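Local coordinates for protein gamma-glutamyltranspeptidase (Ggt) (Helicobacter pylori 26695, PDB 5BPK) that probably transfers or hydrolyses the gamma-glutamyl group of glutathione and related compounds, as an N-terminal nucleophile (Ntn) hydrolase, at residues Glu57-Asp63 with Leu147-Lys153; Ala106-Ala110 with Ile250-Asp255; Ile159-Ile163 with Leu220-Lys224; Gly269-Gly273 with Met296-Leu301; His313-Glu317 with Ile356-Thr362. All coordinates share one frame; numbering follows the deposited sequence.

Overall arrangement
Followed from the N terminus, the chain first leaves helix 45-56 and enters helix 61-75, where contact 1 closes a long loop by bringing in the end of helix 139-150. Contact 2 starts within that loop, after strand 97-102, and finds its partner at the start of helix 253-257, so contacts 1 and 2 cross. Contact 3, which joins helices 155-168 and 214-226, lies wholly within the span that contact 2 closes. Contacts 4 and 5 follow in series. Contact 4 ties the end of strand 262-271 to the turn after helix 285-296, contact 5 ties helix 309-329 to the loop after helix 346-354, and they touch through A299 and I314.

Contact 1: residues Glu57-Asp63 with Leu147-Lys153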
# COMPACT_ATOMS: atom_id res chain seq x y z
N GLU A 57 1.63 8.06 -25.71
CA GLU A 57 2.40 7.42 -26.76
C GLU A 57 1.83 6.04 -27.15
O GLU A 57 2.50 5.26 -27.82
CB GLU A 57 3.87 7.34 -26.33
CG GLU A 57 4.50 8.72 -26.31
CD GLU A 57 5.95 8.76 -25.84
OE1 GLU A 57 6.42 7.81 -25.18
OE2 GLU A 57 6.61 9.78 -26.13
N GLY A 58 0.60 5.75 -26.73
CA GLY A 58 -0.10 4.54 -27.13
C GLY A 58 0.08 3.30 -26.27
O GLY A 58 -0.40 2.21 -26.61
N GLY A 59 0.79 3.44 -25.15
CA GLY A 59 0.93 2.34 -24.21
C GLY A 59 -0.38 2.10 -23.49
O GLY A 59 -1.23 2.98 -23.43
N ASN A 60 -0.54 0.89 -22.95
CA ASN A 60 -1.73 0.58 -22.15
C ASN A 60 -1.47 0.84 -20.66
O ASN A 60 -0.39 1.30 -20.27
CB ASN A 60 -2.25 -0.85 -22.43
CG ASN A 60 -1.40 -1.96 -21.85
OD1 ASN A 60 -0.62 -1.76 -20.93
ND2 ASN A 60 -1.58 -3.18 -22.38
N ALA A 61 -2.48 0.58 -19.83
CA ALA A 61 -2.39 0.90 -18.40
C ALA A 61 -1.24 0.16 -17.70
O ALA A 61 -0.66 0.68 -16.75
CB ALA A 61 -3.72 0.62 -17.72
N ILE A 62 -0.93 -1.06 -18.17
CA ILE A 62 0.15 -1.84 -17.59
C ILE A 62 1.50 -1.22 -17.94
O ILE A 62 2.36 -1.07 -17.07
CB ILE A 62 0.09 -3.32 -18.01
CG1 ILE A 62 -1.12 -4.05 -17.39
CG2 ILE A 62 1.40 -4.04 -17.65
CD1 ILE A 62 -2.46 -3.79 -18.05
N ASP A 63 1.70 -0.88 -19.22
CA ASP A 63 2.92 -0.18 -19.64
C ASP A 63 3.17 1.05 -18.75
O ASP A 63 4.27 1.24 -18.24
CB ASP A 63 2.82 0.27 -21.10
CG ASP A 63 2.64 -0.88 -22.07
OD1 ASP A 63 3.34 -1.92 -21.94
OD2 ASP A 63 1.81 -0.74 -22.99
N LEU A 147 4.40 -6.66 -17.07
CA LEU A 147 4.77 -6.24 -18.42
C LEU A 147 4.74 -7.41 -19.39
O LEU A 147 4.16 -7.31 -20.49
CB LEU A 147 6.16 -5.62 -18.43
CG LEU A 147 6.54 -4.95 -19.75
CD1 LEU A 147 5.57 -3.81 -20.07
CD2 LEU A 147 7.97 -4.46 -19.68
N LYS A 148 5.35 -8.52 -18.99
CA LYS A 148 5.39 -9.71 -19.85
C LYS A 148 4.00 -10.25 -20.17
O LYS A 148 3.74 -10.61 -21.31
CB LYS A 148 6.27 -10.80 -19.24
CG LYS A 148 7.75 -10.57 -19.47
CD LYS A 148 8.58 -11.79 -19.09
CE LYS A 148 10.05 -11.60 -19.47
NZ LYS A 148 10.84 -12.87 -19.36
N LYS A 149 3.12 -10.32 -19.17
CA LYS A 149 1.81 -10.95 -19.37
C LYS A 149 0.80 -10.05 -20.09
O LYS A 149 -0.01 -10.54 -20.88
CB LYS A 149 1.23 -11.40 -18.03
CG LYS A 149 0.14 -12.44 -18.12
CD LYS A 149 -0.08 -13.13 -16.78
CE LYS A 149 -1.02 -14.32 -16.90
NZ LYS A 149 -1.09 -15.10 -15.62
N TYR A 150 0.85 -8.74 -19.80
CA TYR A 150 -0.21 -7.82 -20.21
C TYR A 150 0.23 -6.51 -20.87
O TYR A 150 -0.63 -5.76 -21.32
CB TYR A 150 -1.11 -7.47 -19.02
CG TYR A 150 -1.79 -8.65 -18.37
CD1 TYR A 150 -2.70 -9.43 -19.08
CD2 TYR A 150 -1.55 -8.98 -17.04
CE1 TYR A 150 -3.33 -10.52 -18.49
CE2 TYR A 150 -2.19 -10.07 -16.43
CZ TYR A 150 -3.08 -10.83 -17.17
OH TYR A 150 -3.72 -11.91 -16.59
N GLY A 151 1.53 -6.24 -20.93
CA GLY A 151 2.04 -4.99 -21.50
C GLY A 151 2.20 -5.08 -23.01
O GLY A 151 2.04 -6.15 -23.60
N THR A 152 2.50 -3.95 -23.63
CA THR A 152 2.75 -3.88 -25.07
C THR A 152 4.07 -3.19 -25.43
O THR A 152 4.54 -3.33 -26.56
CB THR A 152 1.60 -3.17 -25.81
OG1 THR A 152 1.59 -1.77 -25.48
CG2 THR A 152 0.27 -3.80 -25.47
N LYS A 153 4.66 -2.45 -24.50
CA LYS A 153 5.91 -1.74 -24.76
C LYS A 153 7.11 -2.48 -24.20
O LYS A 153 6.96 -3.37 -23.37
CB LYS A 153 5.85 -0.32 -24.19
CG LYS A 153 4.74 0.52 -24.79
CD LYS A 153 5.26 1.79 -25.43
CE LYS A 153 4.16 2.51 -26.21
NZ LYS A 153 4.72 3.51 -27.17
O HOH W 1 -0.64 -0.50 -26.37
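A capping box at the start of helix 61-75 forms the centre of this contact, and the D63 carboxylate that closes the box also grips the turn leaving helix 139-150. Within the box, N60 N donates to D63 OD2 and D63 N donates to N60 OD1. Across the contact, D63 OD1 accepts T152 N at 2.8 Å on its syn lone pair and K153 N at 2.9 Å from above the carboxylate plane, while T152 OG1 donates a hydrogen bond to D63 OD2 at 2.7 Å. Four good bonds therefore fix the rotation of this carboxylate. N60 serves both sides too: with CG between the backbone N and the carbonyl carbon (chi1 73°), the amide holds OD1 over the helix start and sends ND2 to Y150 O (2.9 Å), nearly in its own plane. The K153 chain, bent at chi2, runs back past G59 so that NZ reaches E57 O at 2.9 Å, well above the carbonyl plane. A water donates to both G58 O and T152 OG1. Nearby, I62 CG1 packs on Y150 CB (3.8 Å). G58, with positive phi, is C-prime of a Schellman motif, which leads directly into a capping box.

Contact 2: residues Ala106-Ala110 with Ile250-Asp255; sequences APLKA and IITKED
P107 lies across I250 at about a right angle, its CB 3.8 Å from I250 CD1, while its CG meets I251 CG1 obliquely at 3.6 Å; the proline ring is thus lodged against two consecutive isoleucines. In I250, CG1 stands between the backbone N and the carbonyl carbon (chi1 59°), and the extended chain carries CD1 against the backbone of the turn from P107 to A110, 3.7 Å from A110 N. L108 and D255 lie side by side, pointing opposite ways. The D255 carboxylate takes L108 N on the syn lone pair of OD1 at 2.8 Å, and its other oxygen, OD2, takes T252 N on the anti lone pair. Further out, L108 CD1 lies crosswise to the extended E254 side chain, 3.7 Å from E254 CD. K109 is bent twice and meets T252 tip to tip, NZ coming close to T252 OG1 without the geometry of a hydrogen bond; K109 NZ makes a long salt bridge of 3.8 Å to D255 OD2. T252 and D255 form the capping box that starts helix 253-257. P107 also packs on M41 of the neighbouring Ggt chain, which places the turn between that chain and the helix. In chemical terms, one aspartate closes a helix start and holds a type I turn through its two oxygens, and the lysine beside it would probably favour the charged form of that carboxylate.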
# COMPACT_ATOMS: atom_id res chain seq x y z
N ALA A 106 9.92 -13.89 3.50
CA ALA A 106 10.90 -14.13 4.55
C ALA A 106 12.03 -14.96 3.94
O ALA A 106 11.76 -15.90 3.20
CB ALA A 106 10.27 -14.84 5.74
N PRO A 107 13.30 -14.63 4.26
CA PRO A 107 14.38 -15.39 3.65
C PRO A 107 14.40 -16.85 4.10
O PRO A 107 13.77 -17.21 5.11
CB PRO A 107 15.63 -14.65 4.13
CG PRO A 107 15.17 -13.26 4.38
CD PRO A 107 13.80 -13.44 4.96
N LEU A 108 15.15 -17.66 3.37
CA LEU A 108 15.22 -19.10 3.63
C LEU A 108 15.72 -19.41 5.04
O LEU A 108 15.33 -20.42 5.63
CB LEU A 108 16.13 -19.78 2.60
CG LEU A 108 15.51 -20.00 1.22
CD1 LEU A 108 16.57 -20.11 0.12
CD2 LEU A 108 14.61 -21.23 1.26
N LYS A 109 16.57 -18.54 5.57
CA LYS A 109 17.12 -18.73 6.92
C LYS A 109 16.27 -18.08 8.02
O LYS A 109 16.63 -18.14 9.18
CB LYS A 109 18.58 -18.26 6.97
CG LYS A 109 19.54 -19.22 6.24
CD LYS A 109 20.11 -18.67 4.94
CE LYS A 109 19.76 -19.54 3.72
NZ LYS A 109 19.91 -18.81 2.42
N ALA A 110 15.12 -17.51 7.66
CA ALA A 110 14.21 -16.92 8.63
C ALA A 110 13.64 -17.96 9.59
O ALA A 110 13.40 -19.11 9.22
CB ALA A 110 13.08 -16.20 7.92
N ILE A 250 20.56 -11.88 6.24
CA ILE A 250 20.49 -13.29 5.85
C ILE A 250 20.06 -13.58 4.40
O ILE A 250 20.01 -14.74 3.99
CB ILE A 250 19.58 -14.10 6.82
CG1 ILE A 250 18.16 -13.53 6.87
CG2 ILE A 250 20.18 -14.11 8.23
CD1 ILE A 250 17.17 -14.49 7.55
N ILE A 251 19.77 -12.54 3.61
CA ILE A 251 19.38 -12.75 2.22
C ILE A 251 20.59 -13.15 1.39
O ILE A 251 21.65 -12.54 1.48
CB ILE A 251 18.69 -11.52 1.62
CG1 ILE A 251 17.38 -11.26 2.35
CG2 ILE A 251 18.43 -11.72 0.11
CD1 ILE A 251 16.74 -9.93 2.03
N THR A 252 20.41 -14.21 0.60
CA THR A 252 21.47 -14.79 -0.20
C THR A 252 21.10 -14.84 -1.68
O THR A 252 19.95 -14.58 -2.06
CB THR A 252 21.73 -16.25 0.24
OG1 THR A 252 20.56 -17.04 -0.02
CG2 THR A 252 22.09 -16.33 1.72
N LYS A 253 22.07 -15.21 -2.51
CA LYS A 253 21.80 -15.44 -3.92
C LYS A 253 20.71 -16.51 -4.14
O LYS A 253 19.97 -16.44 -5.11
CB LYS A 253 23.08 -15.83 -4.66
CG LYS A 253 24.01 -14.65 -4.90
CD LYS A 253 25.24 -15.05 -5.70
CE LYS A 253 26.25 -15.80 -4.84
NZ LYS A 253 27.54 -16.01 -5.56
N GLU A 254 20.63 -17.48 -3.24
CA GLU A 254 19.61 -18.53 -3.33
C GLU A 254 18.21 -17.95 -3.11
O GLU A 254 17.26 -18.30 -3.82
CB GLU A 254 19.86 -19.67 -2.35
CG GLU A 254 18.97 -20.89 -2.61
CD GLU A 254 19.18 -22.04 -1.62
OE1 GLU A 254 20.03 -21.91 -0.71
OE2 GLU A 254 18.48 -23.06 -1.77
N ASP A 255 18.08 -17.05 -2.14
CA ASP A 255 16.81 -16.35 -1.91
C ASP A 255 16.38 -15.60 -3.16
O ASP A 255 15.23 -15.67 -3.58
CB ASP A 255 16.93 -15.35 -0.76
CG ASP A 255 16.92 -16.00 0.61
OD1 ASP A 255 15.97 -16.74 0.91
OD2 ASP A 255 17.85 -15.75 1.39

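Contact 3: residues Ile159-Ile163 with Leu220-Lys224; sequences IDPAI and LNQIK
Helices 155-168 and 214-226 run nearly antiparallel here, their short segments inclined at 162° with axes 10.0 Å apart at closest approach, so that I159 faces K224 and I163 faces L220. The side chains of I163 and L220 pass alongside each other head to tail, and CG1 of the isoleucine rests 3.6 Å from CB of the leucine. I159 divides its work between two branches. CG1 lies anti to the backbone N (chi1 -158°), which takes CD1 across to I223 CG2 at 3.9 Å, whereas CG2 abuts the start of the K224 chain, 3.7 Å from its CB. A162 adds its methyl against L220 CD1 (4.2 Å). On the apolar side, F70 and V74 of helix 61-75 cover I159, A162 and L220, making this a three-helix packing. N221 crosses I163 at about a right angle, with ND2 3.6 Å from I163 CG2. K224, fully extended, passes I163 with its methylenes, CD lying 3.7 Å from I163 CD1, before its ammonium reaches the carboxylate of D160. There NZ donates to the syn lone pair of OD1 in a short salt bridge of 2.6 Å. The chemistry thus runs from hydrocarbon to charge across the interface: the lysine lends its aliphatic length to the buried packing and spends its charge at the partly exposed margin, where the aspartate probably stabilises it.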
# COMPACT_ATOMS: atom_id res chain seq x y z
N ILE A 159 11.71 1.94 -18.72
CA ILE A 159 12.68 2.16 -17.63
C ILE A 159 13.65 3.32 -17.91
O ILE A 159 14.24 3.88 -16.99
CB ILE A 159 13.45 0.85 -17.29
CG1 ILE A 159 14.03 0.89 -15.87
CG2 ILE A 159 14.55 0.56 -18.35
CD1 ILE A 159 14.44 -0.47 -15.37
N ASP A 160 13.80 3.69 -19.18
CA ASP A 160 14.72 4.77 -19.53
C ASP A 160 14.46 6.08 -18.76
O ASP A 160 15.41 6.72 -18.32
CB ASP A 160 14.73 5.05 -21.04
CG ASP A 160 15.74 4.19 -21.80
OD1 ASP A 160 16.58 3.50 -21.18
OD2 ASP A 160 15.69 4.21 -23.04
N PRO A 161 13.17 6.48 -18.58
CA PRO A 161 12.97 7.74 -17.85
C PRO A 161 13.50 7.70 -16.42
O PRO A 161 14.09 8.68 -15.95
CB PRO A 161 11.45 7.91 -17.87
CG PRO A 161 11.03 7.24 -19.14
CD PRO A 161 11.93 6.03 -19.25
N ALA A 162 13.30 6.58 -15.75
CA ALA A 162 13.84 6.38 -14.42
C ALA A 162 15.37 6.45 -14.43
O ALA A 162 15.96 7.10 -13.58
CB ALA A 162 13.36 5.04 -13.85
N ILE A 163 15.99 5.79 -15.41
CA ILE A 163 17.45 5.81 -15.52
C ILE A 163 17.97 7.24 -15.72
O ILE A 163 18.95 7.65 -15.08
CB ILE A 163 17.95 4.90 -16.68
CG1 ILE A 163 17.67 3.43 -16.36
CG2 ILE A 163 19.44 5.11 -16.91
CD1 ILE A 163 17.86 2.48 -17.55
N LEU A 220 19.53 -0.11 -12.39
CA LEU A 220 18.44 0.03 -13.35
C LEU A 220 18.89 -0.35 -14.75
O LEU A 220 18.14 -0.97 -15.51
CB LEU A 220 17.88 1.45 -13.33
CG LEU A 220 17.15 1.85 -12.04
CD1 LEU A 220 16.72 3.30 -12.11
CD2 LEU A 220 15.95 0.95 -11.76
N ASN A 221 20.13 -0.01 -15.09
CA ASN A 221 20.68 -0.39 -16.40
C ASN A 221 20.86 -1.91 -16.56
O ASN A 221 20.68 -2.43 -17.66
CB ASN A 221 21.99 0.35 -16.68
CG ASN A 221 21.77 1.63 -17.48
OD1 ASN A 221 21.30 1.57 -18.62
ND2 ASN A 221 22.14 2.77 -16.91
N GLN A 222 21.23 -2.59 -15.48
CA GLN A 222 21.29 -4.06 -15.47
C GLN A 222 19.91 -4.66 -15.74
O GLN A 222 19.77 -5.62 -16.50
CB GLN A 222 21.83 -4.60 -14.14
CG GLN A 222 23.32 -4.46 -13.98
CD GLN A 222 24.09 -5.18 -15.09
OE1 GLN A 222 24.60 -4.55 -16.01
NE2 GLN A 222 24.13 -6.51 -15.01
N ILE A 223 18.89 -4.05 -15.14
CA ILE A 223 17.52 -4.49 -15.33
C ILE A 223 17.09 -4.22 -16.78
O ILE A 223 16.49 -5.08 -17.41
CB ILE A 223 16.57 -3.84 -14.30
CG1 ILE A 223 16.97 -4.27 -12.88
CG2 ILE A 223 15.11 -4.19 -14.60
CD1 ILE A 223 16.39 -3.39 -11.76
N LYS A 224 17.41 -3.03 -17.29
CA LYS A 224 17.12 -2.68 -18.68
C LYS A 224 17.69 -3.71 -19.64
O LYS A 224 17.01 -4.13 -20.57
CB LYS A 224 17.69 -1.29 -19.01
CG LYS A 224 17.56 -0.87 -20.48
CD LYS A 224 18.11 0.53 -20.67
CE LYS A 224 18.25 0.89 -22.13
NZ LYS A 224 18.61 2.32 -22.28

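Contact 4: residues Gly269-Gly273 with Met296-Leu301; sequences GSYRG and MENADL. With EDO (1,2-ethanediol), chain J.
The guanidinium group of R272 sits tightly in the turn that follows helix 285-296, where backbone carbonyls gather round it. NH2 shares its two hydrogens among three acceptors through bent bonds: A299 O is nearest at 2.8 Å, nearly in line with the carbonyl bond though tilted from the guanidinium plane, Y271 OH lies at 3.1 Å, and the bond to M296 O is weak. NH1 adds weak bonds to E297 O and A299 O, while E297 CA covers one face of the group. The arginine's own CG lies 4.0 Å above the centre of the Y271 ring, which has E297 N at its edge. E297, its chain extended, brings OE2 to R272 N at 2.8 Å in an almost straight bond (175°), and OE1 turns to K346. The setting is the end of strand 262-271 in an antiparallel sheet, laid against a type I turn from M296 to A299. D110 of the neighbouring Ggt chain takes a salt bridge from R272 NE and a hydrogen bond with Y271 OH, so the packed side extends into that chain. Towards S270 the contact is looser: a water links E297 OE2 to S270 OG, and an ethanediol, probably from the crystallisation liquor, bonds weakly to R272 O.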
# COMPACT_ATOMS: atom_id res chain seq x y z
N GLY A 269 -16.23 -8.64 -4.00
CA GLY A 269 -17.49 -8.43 -3.30
C GLY A 269 -18.41 -7.50 -4.06
O GLY A 269 -18.13 -7.12 -5.19
N SER A 270 -19.53 -7.17 -3.44
CA SER A 270 -20.49 -6.24 -4.01
C SER A 270 -20.92 -5.23 -2.96
O SER A 270 -21.02 -5.55 -1.76
CB SER A 270 -21.72 -6.98 -4.56
OG SER A 270 -22.41 -7.68 -3.53
N TYR A 271 -21.17 -4.01 -3.42
CA TYR A 271 -21.70 -2.95 -2.58
C TYR A 271 -22.67 -2.10 -3.40
O TYR A 271 -22.28 -1.40 -4.33
CB TYR A 271 -20.56 -2.09 -2.03
CG TYR A 271 -20.96 -1.07 -1.00
CD1 TYR A 271 -21.44 -1.45 0.24
CD2 TYR A 271 -20.81 0.29 -1.25
CE1 TYR A 271 -21.79 -0.52 1.20
CE2 TYR A 271 -21.14 1.23 -0.31
CZ TYR A 271 -21.62 0.82 0.93
OH TYR A 271 -21.96 1.75 1.89
N ARG A 272 -23.95 -2.22 -3.07
CA ARG A 272 -25.01 -1.41 -3.71
C ARG A 272 -24.97 -1.41 -5.24
O ARG A 272 -25.12 -0.37 -5.88
CB ARG A 272 -24.98 0.03 -3.16
CG ARG A 272 -24.94 0.08 -1.63
CD ARG A 272 -25.31 1.45 -1.10
NE ARG A 272 -24.86 1.63 0.27
CZ ARG A 272 -25.47 1.18 1.36
NH1 ARG A 272 -26.62 0.51 1.28
NH2 ARG A 272 -24.94 1.41 2.55
N GLY A 273 -24.76 -2.59 -5.81
CA GLY A 273 -24.79 -2.76 -7.26
C GLY A 273 -23.45 -2.60 -7.97
O GLY A 273 -23.39 -2.75 -9.19
N MET A 296 -21.85 -2.13 6.39
CA MET A 296 -22.41 -0.81 6.09
C MET A 296 -23.61 -0.89 5.13
O MET A 296 -24.54 -0.07 5.20
CB MET A 296 -21.33 0.07 5.47
CG MET A 296 -20.25 0.48 6.47
SD MET A 296 -18.77 1.20 5.72
CE MET A 296 -19.47 2.50 4.69
N GLU A 297 -23.58 -1.87 4.23
CA GLU A 297 -24.63 -2.04 3.21
C GLU A 297 -26.02 -2.24 3.83
O GLU A 297 -27.04 -1.96 3.17
CB GLU A 297 -24.30 -3.23 2.28
CG GLU A 297 -25.03 -3.19 0.96
CD GLU A 297 -24.69 -4.38 0.05
OE1 GLU A 297 -24.47 -5.52 0.54
OE2 GLU A 297 -24.67 -4.18 -1.18
N ASN A 298 -26.05 -2.72 5.06
CA ASN A 298 -27.32 -2.92 5.77
C ASN A 298 -28.03 -1.63 6.19
O ASN A 298 -29.19 -1.68 6.61
CB ASN A 298 -27.10 -3.82 6.98
CG ASN A 298 -26.81 -5.25 6.59
OD1 ASN A 298 -27.72 -6.01 6.24
ND2 ASN A 298 -25.53 -5.62 6.62
N ALA A 299 -27.34 -0.50 6.08
CA ALA A 299 -27.92 0.79 6.40
C ALA A 299 -28.04 1.64 5.14
O ALA A 299 -27.21 1.54 4.24
CB ALA A 299 -27.06 1.49 7.45
N ASP A 300 -29.06 2.49 5.07
CA ASP A 300 -29.15 3.51 4.02
C ASP A 300 -28.31 4.71 4.46
O ASP A 300 -28.82 5.67 5.04
CB ASP A 300 -30.60 3.92 3.77
CG ASP A 300 -30.73 4.96 2.66
OD1 ASP A 300 -29.72 5.26 1.99
OD2 ASP A 300 -31.85 5.46 2.44
N LEU A 301 -27.02 4.66 4.18
CA LEU A 301 -26.13 5.73 4.60
C LEU A 301 -26.45 7.05 3.88
O LEU A 301 -26.33 8.12 4.47
CB LEU A 301 -24.67 5.34 4.39
CG LEU A 301 -24.15 4.11 5.14
CD1 LEU A 301 -22.70 3.93 4.76
CD2 LEU A 301 -24.31 4.20 6.66
C1 EDO J . -25.42 -0.48 -10.94
O1 EDO J . -25.02 -0.07 -12.25
C2 EDO J . -24.77 0.41 -9.89
O2 EDO J . -25.73 0.80 -8.90
O HOH W 2 -24.62 -6.30 -2.78

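Contact 5: residues His313-Glu317 with Ile356-Thr362; sequences HIAAE and IQPDTVT
H313 runs antiparallel beside I356, its imidazole lying alongside the CG2 branch of the isoleucine, with H313 NE2 3.5 Å from I356 CG2. The side chain reaches out from helix 309-329 with CG anti to the backbone N (chi1 176°), and this sends NE2 into the curve of the 356-362 loop. There it donates to Q357 O at 2.6 Å, the acceptor lying 6° out of the ring plane. T360 O also stands at the ring edge, 3.1 Å from CE1, so two loop carbonyls converge on one side of the imidazole. The other nitrogen, ND1, is hydrogen-bonded to the hydroxyl of Y153 in the neighbouring Ggt chain, which leaves the rotation of the ring firmly set. One helical turn on, E317 CB rests on I356 CG1 at 3.9 Å. The glutamate chain then bends at chi2 and lifts the carboxylate to the far end of the loop. OE1 receives T362 N at 3.1 Å from above the carboxylate plane in a straight bond, and a water bridges the same oxygen to T362 OG1. OE2 packs against V361 CG1 (3.7 Å) and forms a salt bridge with R320. The helix thus holds a loop without regular secondary structure by its backbone, a histidine N-H meeting a carbonyl and a carboxylate meeting an amide, while R320 probably helps to keep the glutamate ionised.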
# COMPACT_ATOMS: atom_id res chain seq x y z
N HIS A 313 -20.75 5.85 13.21
CA HIS A 313 -20.93 4.79 14.21
C HIS A 313 -21.04 3.40 13.58
O HIS A 313 -20.34 2.46 13.98
CB HIS A 313 -22.18 5.10 15.07
CG HIS A 313 -22.52 4.04 16.06
ND1 HIS A 313 -21.58 3.44 16.88
CD2 HIS A 313 -23.71 3.50 16.41
CE1 HIS A 313 -22.18 2.57 17.67
NE2 HIS A 313 -23.47 2.58 17.41
N ILE A 314 -21.88 3.27 12.56
CA ILE A 314 -22.04 1.98 11.88
C ILE A 314 -20.70 1.53 11.28
O ILE A 314 -20.27 0.38 11.47
CB ILE A 314 -23.13 2.04 10.80
CG1 ILE A 314 -24.50 2.22 11.46
CG2 ILE A 314 -23.12 0.79 9.95
CD1 ILE A 314 -25.60 2.64 10.50
N ALA A 315 -20.04 2.43 10.55
CA ALA A 315 -18.73 2.13 9.96
C ALA A 315 -17.69 1.76 11.01
O ALA A 315 -16.92 0.80 10.81
CB ALA A 315 -18.23 3.33 9.14
N ALA A 316 -17.62 2.53 12.09
CA ALA A 316 -16.60 2.33 13.11
C ALA A 316 -16.79 1.00 13.85
O ALA A 316 -15.81 0.35 14.20
CB ALA A 316 -16.59 3.51 14.10
N GLU A 317 -18.04 0.63 14.14
CA GLU A 317 -18.27 -0.67 14.77
C GLU A 317 -17.93 -1.84 13.83
O GLU A 317 -17.40 -2.87 14.26
CB GLU A 317 -19.69 -0.79 15.31
CG GLU A 317 -19.99 0.20 16.44
CD GLU A 317 -18.96 0.11 17.57
OE1 GLU A 317 -18.97 -0.90 18.29
OE2 GLU A 317 -18.14 1.04 17.72
N ILE A 356 -25.02 -3.79 16.37
CA ILE A 356 -24.75 -2.37 16.50
C ILE A 356 -25.98 -1.68 17.09
O ILE A 356 -27.07 -1.75 16.52
CB ILE A 356 -24.35 -1.73 15.16
CG1 ILE A 356 -23.15 -2.48 14.57
CG2 ILE A 356 -24.02 -0.25 15.35
CD1 ILE A 356 -22.78 -2.05 13.18
N GLN A 357 -25.79 -1.05 18.25
CA GLN A 357 -26.85 -0.34 18.96
C GLN A 357 -26.83 1.13 18.56
O GLN A 357 -25.78 1.68 18.28
CB GLN A 357 -26.65 -0.46 20.47
CG GLN A 357 -26.59 -1.89 21.00
CD GLN A 357 -27.87 -2.66 20.78
OE1 GLN A 357 -27.85 -3.80 20.31
NE2 GLN A 357 -29.00 -2.03 21.10
N PRO A 358 -28.01 1.78 18.55
CA PRO A 358 -28.03 3.19 18.12
C PRO A 358 -27.30 4.16 19.06
O PRO A 358 -26.80 5.19 18.61
CB PRO A 358 -29.53 3.52 18.09
CG PRO A 358 -30.18 2.51 18.96
CD PRO A 358 -29.36 1.26 18.82
N ASP A 359 -27.21 3.81 20.34
CA ASP A 359 -26.77 4.76 21.36
C ASP A 359 -25.46 4.39 22.05
O ASP A 359 -24.99 5.13 22.92
CB ASP A 359 -27.87 4.94 22.42
CG ASP A 359 -28.32 3.61 23.04
OD1 ASP A 359 -27.92 2.54 22.54
OD2 ASP A 359 -29.09 3.65 24.03
N THR A 360 -24.86 3.26 21.66
CA THR A 360 -23.69 2.76 22.36
C THR A 360 -22.74 1.95 21.47
O THR A 360 -23.11 1.44 20.41
CB THR A 360 -24.09 1.93 23.61
OG1 THR A 360 -22.95 1.78 24.47
CG2 THR A 360 -24.65 0.56 23.22
N VAL A 361 -21.50 1.85 21.94
CA VAL A 361 -20.46 1.07 21.28
C VAL A 361 -20.30 -0.28 21.98
O VAL A 361 -20.77 -0.47 23.11
CB VAL A 361 -19.12 1.82 21.30
CG1 VAL A 361 -19.25 3.16 20.59
CG2 VAL A 361 -18.62 2.03 22.73
N THR A 362 -19.62 -1.20 21.32
CA THR A 362 -19.13 -2.41 21.97
C THR A 362 -17.65 -2.14 22.21
O THR A 362 -16.88 -2.01 21.26
CB THR A 362 -19.33 -3.66 21.10
OG1 THR A 362 -20.73 -3.87 20.86
CG2 THR A 362 -18.74 -4.91 21.77
O HOH W 3 -21.15 -2.48 18.61